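Local coordinates for hydrolase (Thermococcus thioreducens, PDB 6IAH), which hydrolyses phosphate esters as a metal-dependent phosphatase of the haloacid dehalogenase superfamily, with diverse substrates that may include phosphoglycolate, at residues D19-L24 against R103-F108; G111-E116 against G123-E128; I64-S69 against E86-K91. One frame throughout, in Å; residues are numbered along the deposited sequence. Where two conformers were deposited one is given.

Contact 1: D19-L24 against R103-F108; sequences DEATKL and RVFNTF
Phe105 and Phe108 of helix 100-110 pack on Ala21, Thr22 and Leu24 of helix 17-32. Both helices belong to the helical cap of this haloacid dehalogenase fold. Their short axes come within 9.0 Å and run at 134° to each other.

The Phe105 side chain can be followed outward. Beyond CB the ring reaches toward residues 19-24, because CG lies opposite the backbone N (chi1 -169°). CD2 comes near the Ala21 carbonyl, with Ala21 O at 4.0 Å. Farther out, CE1 and CZ both lie under Ala21 CB, CZ at 3.7 Å. This methyl sits over one ring face, offset toward the rim, in a CH-pi contact. CE2 meets Thr22 OG1 at 3.4 Å, in the plane of the ring at its edge.

Phe108 lies against Leu24. Leu24 CB stands over the ring centre, 3.8 Å from the centroid, and Leu24 CD1 meets Phe108 CD1 at 3.9 Å. Phe57 meets Phe105 edge-to-face, and Phe119 and Phe121 do the same to Phe108.

The joint is therefore held by ring and methyl packing. The one hydroxyl that touches a ring, Thr22 OG1, is satisfied within its own helix by Tyr18 O.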
loop_
_atom_site.group_PDB
_atom_site.type_symbol
_atom_site.label_atom_id
_atom_site.label_comp_id
_atom_site.label_asym_id
_atom_site.label_seq_id
_atom_site.Cartn_x
_atom_site.Cartn_y
_atom_site.Cartn_z
ATOM N N ASP A 19 -0.417 7.270 5.631
ATOM C CA ASP A 19 -0.911 7.574 6.957
ATOM C C ASP A 19 -1.145 9.065 7.150
ATOM O O ASP A 19 -2.137 9.436 7.728
ATOM C CB ASP A 19 0.061 7.086 8.027
ATOM C CG ASP A 19 0.090 5.562 8.191
ATOM O OD1 ASP A 19 -0.655 4.823 7.517
ATOM O OD2 ASP A 19 0.851 5.119 9.059
ATOM N N GLU A 20 -0.233 9.916 6.690
ATOM C CA GLU A 20 -0.411 11.366 6.813
ATOM C C GLU A 20 -1.507 11.863 5.852
ATOM O O GLU A 20 -2.210 12.796 6.168
ATOM C CB GLU A 20 0.910 12.108 6.587
ATOM C CG GLU A 20 0.866 13.626 6.769
ATOM C CD GLU A 20 0.929 14.078 8.220
ATOM O OE1 GLU A 20 1.076 13.228 9.120
ATOM O OE2 GLU A 20 0.809 15.291 8.455
ATOM N N ALA A 21 -1.684 11.233 4.695
ATOM C CA ALA A 21 -2.790 11.613 3.853
ATOM C C ALA A 21 -4.153 11.302 4.495
ATOM O O ALA A 21 -5.099 12.103 4.367
ATOM C CB ALA A 21 -2.649 10.916 2.484
ATOM N N THR A 22 -4.234 10.179 5.217
ATOM C CA THR A 22 -5.424 9.790 5.930
ATOM C C THR A 22 -5.697 10.822 7.049
ATOM O O THR A 22 -6.799 11.376 7.190
ATOM C CB THR A 22 -5.288 8.355 6.446
ATOM O OG1 THR A 22 -5.111 7.446 5.310
ATOM C CG2 THR A 22 -6.506 7.913 7.267
ATOM N N LYS A 23 -4.653 11.118 7.802
ATOM C CA LYS A 23 -4.759 12.123 8.855
ATOM C C LYS A 23 -5.204 13.494 8.339
ATOM O O LYS A 23 -6.181 14.019 8.801
ATOM C CB LYS A 23 -3.413 12.244 9.543
ATOM C CG LYS A 23 -3.347 13.326 10.611
ATOM C CD LYS A 23 -1.882 13.705 10.853
ATOM C CE LYS A 23 -1.666 14.215 12.250
ATOM N NZ LYS A 23 -2.113 15.580 12.487
ATOM N N LEU A 24 -4.540 14.042 7.348
ATOM C CA LEU A 24 -4.921 15.323 6.820
ATOM C C LEU A 24 -6.318 15.361 6.193
ATOM O O LEU A 24 -7.061 16.344 6.318
ATOM C CB LEU A 24 -3.890 15.829 5.797
ATOM C CG LEU A 24 -2.473 16.030 6.314
ATOM C CD1 LEU A 24 -1.642 16.516 5.137
ATOM C CD2 LEU A 24 -2.438 17.020 7.494
ATOM N N ARG A 103 -11.833 12.974 -3.286
ATOM C CA ARG A 103 -11.295 14.124 -3.925
ATOM C C ARG A 103 -10.287 14.799 -2.992
ATOM O O ARG A 103 -9.182 15.200 -3.432
ATOM C CB ARG A 103 -12.409 15.102 -4.345
ATOM C CG ARG A 103 -11.917 16.092 -5.345
ATOM C CD ARG A 103 -12.795 17.302 -5.545
ATOM N NE ARG A 103 -12.196 18.176 -6.559
ATOM C CZ ARG A 103 -12.833 19.126 -7.238
ATOM N NH1 ARG A 103 -14.117 19.385 -7.000
ATOM N NH2 ARG A 103 -12.184 19.827 -8.176
ATOM N N VAL A 104 -10.638 14.899 -1.722
ATOM C CA VAL A 104 -9.719 15.561 -0.748
ATOM C C VAL A 104 -8.468 14.661 -0.497
ATOM O O VAL A 104 -7.336 15.136 -0.527
ATOM C CB VAL A 104 -10.428 15.843 0.567
ATOM C CG1 VAL A 104 -9.421 16.213 1.673
ATOM C CG2 VAL A 104 -11.487 16.930 0.394
ATOM N N PHE A 105 -8.675 13.358 -0.329
ATOM C CA PHE A 105 -7.549 12.457 -0.113
ATOM C C PHE A 105 -6.556 12.558 -1.282
ATOM O O PHE A 105 -5.338 12.652 -1.090
ATOM C CB PHE A 105 -8.032 11.017 0.093
ATOM C CG PHE A 105 -6.966 10.063 0.569
ATOM C CD1 PHE A 105 -5.957 9.635 -0.288
ATOM C CD2 PHE A 105 -6.954 9.603 1.869
ATOM C CE1 PHE A 105 -4.978 8.759 0.161
ATOM C CE2 PHE A 105 -6.007 8.704 2.305
ATOM C CZ PHE A 105 -5.016 8.280 1.451
ATOM N N ASN A 106 -7.065 12.453 -2.510
ATOM C CA ASN A 106 -6.207 12.464 -3.644
ATOM C C ASN A 106 -5.471 13.828 -3.816
ATOM O O ASN A 106 -4.305 13.871 -4.258
ATOM C CB ASN A 106 -6.980 12.101 -4.932
ATOM C CG ASN A 106 -7.251 10.610 -5.072
ATOM O OD1 ASN A 106 -6.599 9.768 -4.481
ATOM N ND2 ASN A 106 -8.232 10.283 -5.887
ATOM N N THR A 107 -6.134 14.921 -3.504
ATOM C CA THR A 107 -5.502 16.232 -3.459
ATOM C C THR A 107 -4.254 16.209 -2.528
ATOM O O THR A 107 -3.187 16.666 -2.932
ATOM C CB THR A 107 -6.531 17.313 -3.044
ATOM O OG1 THR A 107 -7.593 17.340 -4.024
ATOM C CG2 THR A 107 -5.884 18.693 -2.964
ATOM N N PHE A 108 -4.392 15.621 -1.342
ATOM C CA PHE A 108 -3.303 15.573 -0.347
ATOM C C PHE A 108 -2.197 14.564 -0.782
ATOM O O PHE A 108 -1.012 14.862 -0.658
ATOM C CB PHE A 108 -3.810 15.187 1.043
ATOM C CG PHE A 108 -4.465 16.296 1.789
ATOM C CD1 PHE A 108 -3.808 17.512 1.989
ATOM C CD2 PHE A 108 -5.735 16.132 2.358
ATOM C CE1 PHE A 108 -4.435 18.539 2.707
ATOM C CE2 PHE A 108 -6.352 17.151 3.057
ATOM C CZ PHE A 108 -5.699 18.338 3.258
#

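Contact 2: G111-E116 against G123-E128; sequences GREYPE and GLWKKE
Glu113 lies across Trp125 where the helical cap of the haloacid dehalogenase fold returns toward the core domain. Residues 111-116 form a loop after helix 100-110, and residues 124-127 make a 3-10 turn.

Trp125 CG sits between its backbone N and carbonyl carbon (chi1 75°), which turns the indole toward residues 111-116, with NE1 near Glu113. Glu113, modelled in two conformers, has CG beside the backbone N, and the chain bends at chi2, -64°. In the given conformer Glu113 CG is 3.5 Å from Trp125 NE1. The two side chains cross at about a right angle, and the carboxylate plane is 84° from the indole plane. Glu113 OE2 goes on to a salt bridge with Arg162 of helix 154-164, which also touches Trp125.

Gly111, the first residue to leave helical geometry after helix 100-110, has a positive phi, and its CA comes to 3.7 Å from Gly123 N. A water may link Arg112 N and Gly123 N, but it is modelled at two mutually exclusive positions, so the bridge is doubtful in detail.

Lys126, also modelled in two conformers, lays CG over the Trp125 ring. In the given conformer NZ donates to Gly123 O at 3.2 Å, an oxygen that also accepts from Lys126 N.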
loop_
_atom_site.group_PDB
_atom_site.type_symbol
_atom_site.label_atom_id
_atom_site.label_comp_id
_atom_site.label_asym_id
_atom_site.label_seq_id
_atom_site.Cartn_x
_atom_site.Cartn_y
_atom_site.Cartn_z
ATOM N N GLY A 111 -1.452 15.617 -4.995
ATOM C CA GLY A 111 -1.127 17.016 -5.224
ATOM C C GLY A 111 -1.314 17.378 -6.665
ATOM O O GLY A 111 -2.323 16.993 -7.271
ATOM N N ARG A 112 -0.263 17.944 -7.269
ATOM C CA ARG A 112 -0.360 18.396 -8.648
ATOM C C ARG A 112 -0.471 17.270 -9.654
ATOM O O ARG A 112 -0.863 17.540 -10.811
ATOM C CB ARG A 112 0.778 19.323 -9.033
ATOM C CG ARG A 112 0.811 20.577 -8.176
ATOM C CD ARG A 112 2.042 21.361 -8.535
ATOM N NE ARG A 112 1.979 22.723 -8.024
ATOM C CZ ARG A 112 2.971 23.596 -8.088
ATOM N NH1 ARG A 112 4.116 23.231 -8.592
ATOM N NH2 ARG A 112 2.817 24.809 -7.608
ATOM N N GLU A 113 -0.153 16.036 -9.242
ATOM C CA GLU A 113 -0.346 14.863 -10.113
ATOM C C GLU A 113 -1.822 14.530 -10.308
ATOM O O GLU A 113 -2.163 13.698 -11.170
ATOM C CB GLU A 113 0.376 13.627 -9.574
ATOM C CG GLU A 113 1.915 13.706 -9.493
ATOM C CD GLU A 113 2.620 13.852 -10.826
ATOM O OE1 GLU A 113 2.191 13.205 -11.855
ATOM O OE2 GLU A 113 3.621 14.598 -10.862
ATOM N N TYR A 114 -2.695 15.156 -9.515
ATOM C CA TYR A 114 -4.161 14.879 -9.542
ATOM C C TYR A 114 -4.857 15.993 -10.317
ATOM O O TYR A 114 -4.932 17.137 -9.872
ATOM C CB TYR A 114 -4.705 14.772 -8.147
ATOM C CG TYR A 114 -6.195 14.440 -7.994
ATOM C CD1 TYR A 114 -6.796 13.424 -8.752
ATOM C CD2 TYR A 114 -6.968 15.092 -7.039
ATOM C CE1 TYR A 114 -8.139 13.100 -8.582
ATOM C CE2 TYR A 114 -8.307 14.786 -6.860
ATOM C CZ TYR A 114 -8.877 13.783 -7.635
ATOM O OH TYR A 114 -10.168 13.453 -7.446
ATOM N N PRO A 115 -5.317 15.664 -11.533
ATOM C CA PRO A 115 -5.920 16.689 -12.365
ATOM C C PRO A 115 -7.218 17.283 -11.816
ATOM O O PRO A 115 -7.559 18.368 -12.173
ATOM C CB PRO A 115 -6.237 15.955 -13.683
ATOM C CG PRO A 115 -5.565 14.698 -13.654
ATOM C CD PRO A 115 -5.222 14.365 -12.230
ATOM N N GLU A 116 -7.918 16.578 -10.943
ATOM C CA GLU A 116 -9.122 17.128 -10.353
ATOM C C GLU A 116 -8.864 17.649 -8.917
ATOM O O GLU A 116 -9.783 17.673 -8.142
ATOM C CB GLU A 116 -10.230 16.059 -10.366
ATOM C CG GLU A 116 -10.752 15.686 -11.771
ATOM C CD GLU A 116 -9.830 14.758 -12.549
ATOM O OE1 GLU A 116 -9.082 13.940 -11.929
ATOM O OE2 GLU A 116 -9.851 14.861 -13.794
ATOM N N GLY A 123 1.982 17.103 -3.280
ATOM C CA GLY A 123 1.637 15.743 -2.990
ATOM C C GLY A 123 2.500 15.038 -1.952
ATOM O O GLY A 123 3.730 15.016 -2.078
ATOM N N LEU A 124 1.851 14.387 -0.998
ATOM C CA LEU A 124 2.535 13.544 0.015
ATOM C C LEU A 124 3.241 12.345 -0.576
ATOM O O LEU A 124 4.163 11.861 0.048
ATOM C CB LEU A 124 1.601 13.094 1.122
ATOM C CG LEU A 124 1.102 14.196 2.064
ATOM C CD1 LEU A 124 -0.071 13.665 2.881
ATOM C CD2 LEU A 124 2.228 14.769 2.922
ATOM N N TRP A 125 2.897 11.925 -1.809
ATOM C CA TRP A 125 3.644 10.847 -2.429
ATOM C C TRP A 125 5.172 11.163 -2.551
ATOM O O TRP A 125 5.994 10.251 -2.548
ATOM C CB TRP A 125 3.046 10.446 -3.800
ATOM C CG TRP A 125 3.357 11.423 -4.886
ATOM C CD1 TRP A 125 2.652 12.575 -5.201
ATOM C CD2 TRP A 125 4.388 11.312 -5.891
ATOM N NE1 TRP A 125 3.235 13.208 -6.267
ATOM C CE2 TRP A 125 4.291 12.465 -6.719
ATOM C CE3 TRP A 125 5.412 10.404 -6.127
ATOM C CZ2 TRP A 125 5.162 12.688 -7.803
ATOM C CZ3 TRP A 125 6.295 10.644 -7.168
ATOM C CH2 TRP A 125 6.160 11.766 -8.000
ATOM N N LYS A 126 5.527 12.443 -2.605
ATOM C CA LYS A 126 6.903 12.829 -2.804
ATOM C C LYS A 126 7.725 12.722 -1.510
ATOM O O LYS A 126 8.931 12.872 -1.572
ATOM C CB LYS A 126 6.966 14.220 -3.490
ATOM C CG LYS A 126 6.149 14.232 -4.796
ATOM C CD LYS A 126 6.234 15.520 -5.609
ATOM C CE LYS A 126 6.367 16.792 -4.753
ATOM N NZ LYS A 126 5.181 17.180 -3.915
ATOM N N LYS A 127 7.096 12.430 -0.364
ATOM C CA LYS A 127 7.848 12.101 0.861
ATOM C C LYS A 127 8.293 10.629 0.910
ATOM O O LYS A 127 9.025 10.266 1.802
ATOM C CB LYS A 127 7.039 12.416 2.089
ATOM C CG LYS A 127 6.764 13.923 2.263
ATOM C CD LYS A 127 6.305 14.140 3.695
ATOM C CE LYS A 127 5.684 15.504 3.934
ATOM N NZ LYS A 127 6.628 16.563 3.520
ATOM N N GLU A 128 7.819 9.790 -0.038
ATOM C CA GLU A 128 8.240 8.384 -0.154
ATOM C C GLU A 128 9.706 8.369 -0.679
ATOM O O GLU A 128 10.131 9.286 -1.462
ATOM C CB GLU A 128 7.296 7.628 -1.101
ATOM C CG GLU A 128 5.860 7.576 -0.581
ATOM C CD GLU A 128 4.850 6.942 -1.515
ATOM O OE1 GLU A 128 5.310 6.404 -2.529
ATOM O OE2 GLU A 128 3.601 6.970 -1.221
HETATM O O HOH W 1 2.255 17.794 -6.346
HETATM O O HOH W 2 2.825 16.617 -6.400
#

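Contact 3: I64-S69 against E86-K91; sequences ILFALS and EWVREK
The flat groups here are the Phe66 ring and the Trp87 indole, which meet where two helices of the cap pack together. Phe66 is on helix 56-68 and Trp87 on helix 85-92. The arrangement is a helix-helix packing within the all-helical cap of the haloacid dehalogenase fold. Phe66 CZ approaches the indole, and Trp87 CZ3 the phenyl ring, neither squarely over a face nor at an edge. These two atoms, Phe66 CZ and Trp87 CZ3, are 4.0 Å apart, and the side chains cross at about a right angle. Trp87 also meets Phe79 edge-to-face, and Phe66 touches Leu75 of helix 72-78.

Val88 fills the middle of the contact and uses both methyls. CG1 lies opposite the backbone N (chi1 -172°), and CG2 lies beside it. This spreads the two methyls between two partners. Val88 CG2 meets Phe66 CE1 at 3.6 Å, approaching the ring obliquely. Val88 CG1 meets Leu65 CD1 at 3.7 Å and also comes near Phe66 CE1. Leu65 and Phe66 thus form two sides of the seat for one valine. Val88 further touches Ala62, one turn before Phe66.

The short helix axes are 10.9 Å apart at closest approach, with 41° between their directions. At this spacing side chains, not backbones, make the contact, with Val88 opposite Leu65 and Phe66. The interaction between the two segments is apolar. A polar link lies beside it, since Arg89 NE forms a salt bridge with Glu61 OE2 and so ties the same two helices. The contact is partly buried and lies away from the magnesium sites.

Three residues on from Phe66, Ser69 OG donates to Phe66 O at 2.6 Å, with a C=O...OG angle of 139°.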
loop_
_atom_site.group_PDB
_atom_site.type_symbol
_atom_site.label_atom_id
_atom_site.label_comp_id
_atom_site.label_asym_id
_atom_site.label_seq_id
_atom_site.Cartn_x
_atom_site.Cartn_y
_atom_site.Cartn_z
ATOM N N ILE A 64 -13.241 10.230 10.670
ATOM C CA ILE A 64 -14.016 11.482 10.717
ATOM C C ILE A 64 -15.220 11.334 11.631
ATOM O O ILE A 64 -15.400 12.100 12.622
ATOM C CB ILE A 64 -14.473 11.957 9.321
ATOM C CG1 ILE A 64 -13.285 12.374 8.503
ATOM C CG2 ILE A 64 -15.445 13.151 9.440
ATOM C CD1 ILE A 64 -13.587 12.440 7.011
ATOM N N LEU A 65 -15.992 10.306 11.373
ATOM C CA LEU A 65 -17.185 10.014 12.174
ATOM C C LEU A 65 -16.780 9.713 13.592
ATOM O O LEU A 65 -17.369 10.272 14.531
ATOM C CB LEU A 65 -18.062 8.913 11.561
ATOM C CG LEU A 65 -18.740 9.326 10.204
ATOM C CD1 LEU A 65 -19.318 8.140 9.424
ATOM C CD2 LEU A 65 -19.846 10.336 10.411
ATOM N N PHE A 66 -15.737 8.905 13.768
ATOM C CA PHE A 66 -15.353 8.539 15.144
ATOM C C PHE A 66 -14.934 9.787 15.912
ATOM O O PHE A 66 -15.294 9.931 17.072
ATOM C CB PHE A 66 -14.144 7.581 15.178
ATOM C CG PHE A 66 -14.445 6.125 14.787
ATOM C CD1 PHE A 66 -15.684 5.716 14.393
ATOM C CD2 PHE A 66 -13.439 5.163 14.903
ATOM C CE1 PHE A 66 -15.938 4.373 14.054
ATOM C CE2 PHE A 66 -13.700 3.808 14.599
ATOM C CZ PHE A 66 -14.941 3.448 14.144
ATOM N N ALA A 67 -14.135 10.624 15.288
ATOM C CA ALA A 67 -13.613 11.847 15.958
ATOM C C ALA A 67 -14.698 12.891 16.147
ATOM O O ALA A 67 -14.656 13.648 17.126
ATOM C CB ALA A 67 -12.442 12.429 15.205
ATOM N N LEU A 68 -15.684 12.937 15.238
ATOM C CA LEU A 68 -16.859 13.799 15.465
ATOM C C LEU A 68 -17.592 13.454 16.712
ATOM O O LEU A 68 -18.214 14.339 17.323
ATOM C CB LEU A 68 -17.864 13.750 14.294
ATOM C CG LEU A 68 -17.559 14.665 13.091
ATOM C CD1 LEU A 68 -18.592 14.439 11.980
ATOM C CD2 LEU A 68 -17.599 16.114 13.572
ATOM N N SER A 69 -17.589 12.163 17.043
ATOM C CA SER A 69 -18.309 11.653 18.203
ATOM C C SER A 69 -17.527 11.946 19.493
ATOM O O SER A 69 -18.055 11.742 20.569
ATOM C CB SER A 69 -18.521 10.154 18.119
ATOM O OG SER A 69 -17.352 9.457 18.519
ATOM N N GLU A 86 -19.322 -0.071 6.584
ATOM C CA GLU A 86 -20.700 -0.354 6.936
ATOM C C GLU A 86 -20.987 -0.314 8.428
ATOM O O GLU A 86 -22.047 0.106 8.824
ATOM C CB GLU A 86 -21.116 -1.721 6.342
ATOM C CG GLU A 86 -22.462 -2.250 6.833
ATOM C CD GLU A 86 -22.654 -3.692 6.391
ATOM O OE1 GLU A 86 -22.730 -3.917 5.150
ATOM O OE2 GLU A 86 -22.675 -4.581 7.284
ATOM N N TRP A 87 -20.103 -0.837 9.243
ATOM C CA TRP A 87 -20.308 -0.797 10.689
ATOM C C TRP A 87 -20.475 0.659 11.208
ATOM O O TRP A 87 -21.332 0.931 12.023
ATOM C CB TRP A 87 -19.158 -1.493 11.404
ATOM C CG TRP A 87 -19.261 -1.682 12.893
ATOM C CD1 TRP A 87 -19.740 -2.784 13.528
ATOM C CD2 TRP A 87 -18.822 -0.792 13.922
ATOM N NE1 TRP A 87 -19.653 -2.636 14.873
ATOM C CE2 TRP A 87 -19.079 -1.435 15.158
ATOM C CE3 TRP A 87 -18.248 0.490 13.924
ATOM C CZ2 TRP A 87 -18.804 -0.833 16.425
ATOM C CZ3 TRP A 87 -17.953 1.100 15.194
ATOM C CH2 TRP A 87 -18.186 0.408 16.410
ATOM N N VAL A 88 -19.642 1.546 10.693
ATOM C CA VAL A 88 -19.606 2.938 11.054
ATOM C C VAL A 88 -20.846 3.661 10.580
ATOM O O VAL A 88 -21.486 4.375 11.334
ATOM C CB VAL A 88 -18.325 3.630 10.493
ATOM C CG1 VAL A 88 -18.219 5.049 11.047
ATOM C CG2 VAL A 88 -17.047 2.894 10.933
ATOM N N ARG A 89 -21.219 3.423 9.310
ATOM C CA ARG A 89 -22.371 4.014 8.730
ATOM C C ARG A 89 -23.649 3.590 9.384
ATOM O O ARG A 89 -24.543 4.431 9.614
ATOM C CB ARG A 89 -22.430 3.736 7.218
ATOM C CG ARG A 89 -21.331 4.427 6.478
ATOM C CD ARG A 89 -21.263 3.914 5.026
ATOM N NE ARG A 89 -20.211 4.570 4.249
ATOM C CZ ARG A 89 -19.930 4.281 2.973
ATOM N NH1 ARG A 89 -20.654 3.324 2.372
ATOM N NH2 ARG A 89 -18.925 4.899 2.318
ATOM N N GLU A 90 -23.714 2.319 9.747
ATOM C CA GLU A 90 -24.903 1.820 10.433
ATOM C C GLU A 90 -24.972 2.407 11.824
ATOM O O GLU A 90 -26.045 2.735 12.304
ATOM C CB GLU A 90 -24.915 0.313 10.496
ATOM C CG GLU A 90 -25.415 -0.349 9.224
ATOM C CD GLU A 90 -25.289 -1.870 9.259
ATOM O OE1 GLU A 90 -24.998 -2.430 10.335
ATOM O OE2 GLU A 90 -25.474 -2.511 8.206
ATOM N N LYS A 91 -23.841 2.500 12.497
ATOM C CA LYS A 91 -23.841 3.042 13.854
ATOM C C LYS A 91 -24.300 4.523 13.923
ATOM O O LYS A 91 -25.122 4.857 14.757
ATOM C CB LYS A 91 -22.456 2.926 14.407
ATOM C CG LYS A 91 -22.338 3.374 15.825
ATOM C CD LYS A 91 -20.974 2.966 16.350
ATOM C CE LYS A 91 -20.780 3.466 17.763
ATOM N NZ LYS A 91 -21.710 2.787 18.716
#

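In the fold
Contacts 1 and 2 are mostly buried and touch each other. Phe108 O probably accepts a hydrogen bond from Leu124 N, and Leu124 CD1 packs against Ala21 N. Helix 100-110 serves contact 1, and its trailing loop serves contact 2. Contact 3 is only partly buried and lies farther out; its centre is about 24 Å from the centre of the chain. It is nested in the sequence between the two segments of contact 1 and has no touch with either other contact. Contacts 1 and 3 both join cap helices through apolar side chains and rings. Contact 2 joins loop and turn segments and sets a glutamate against an indole, with the glutamate's charge answered by Arg162 of helix 154-164.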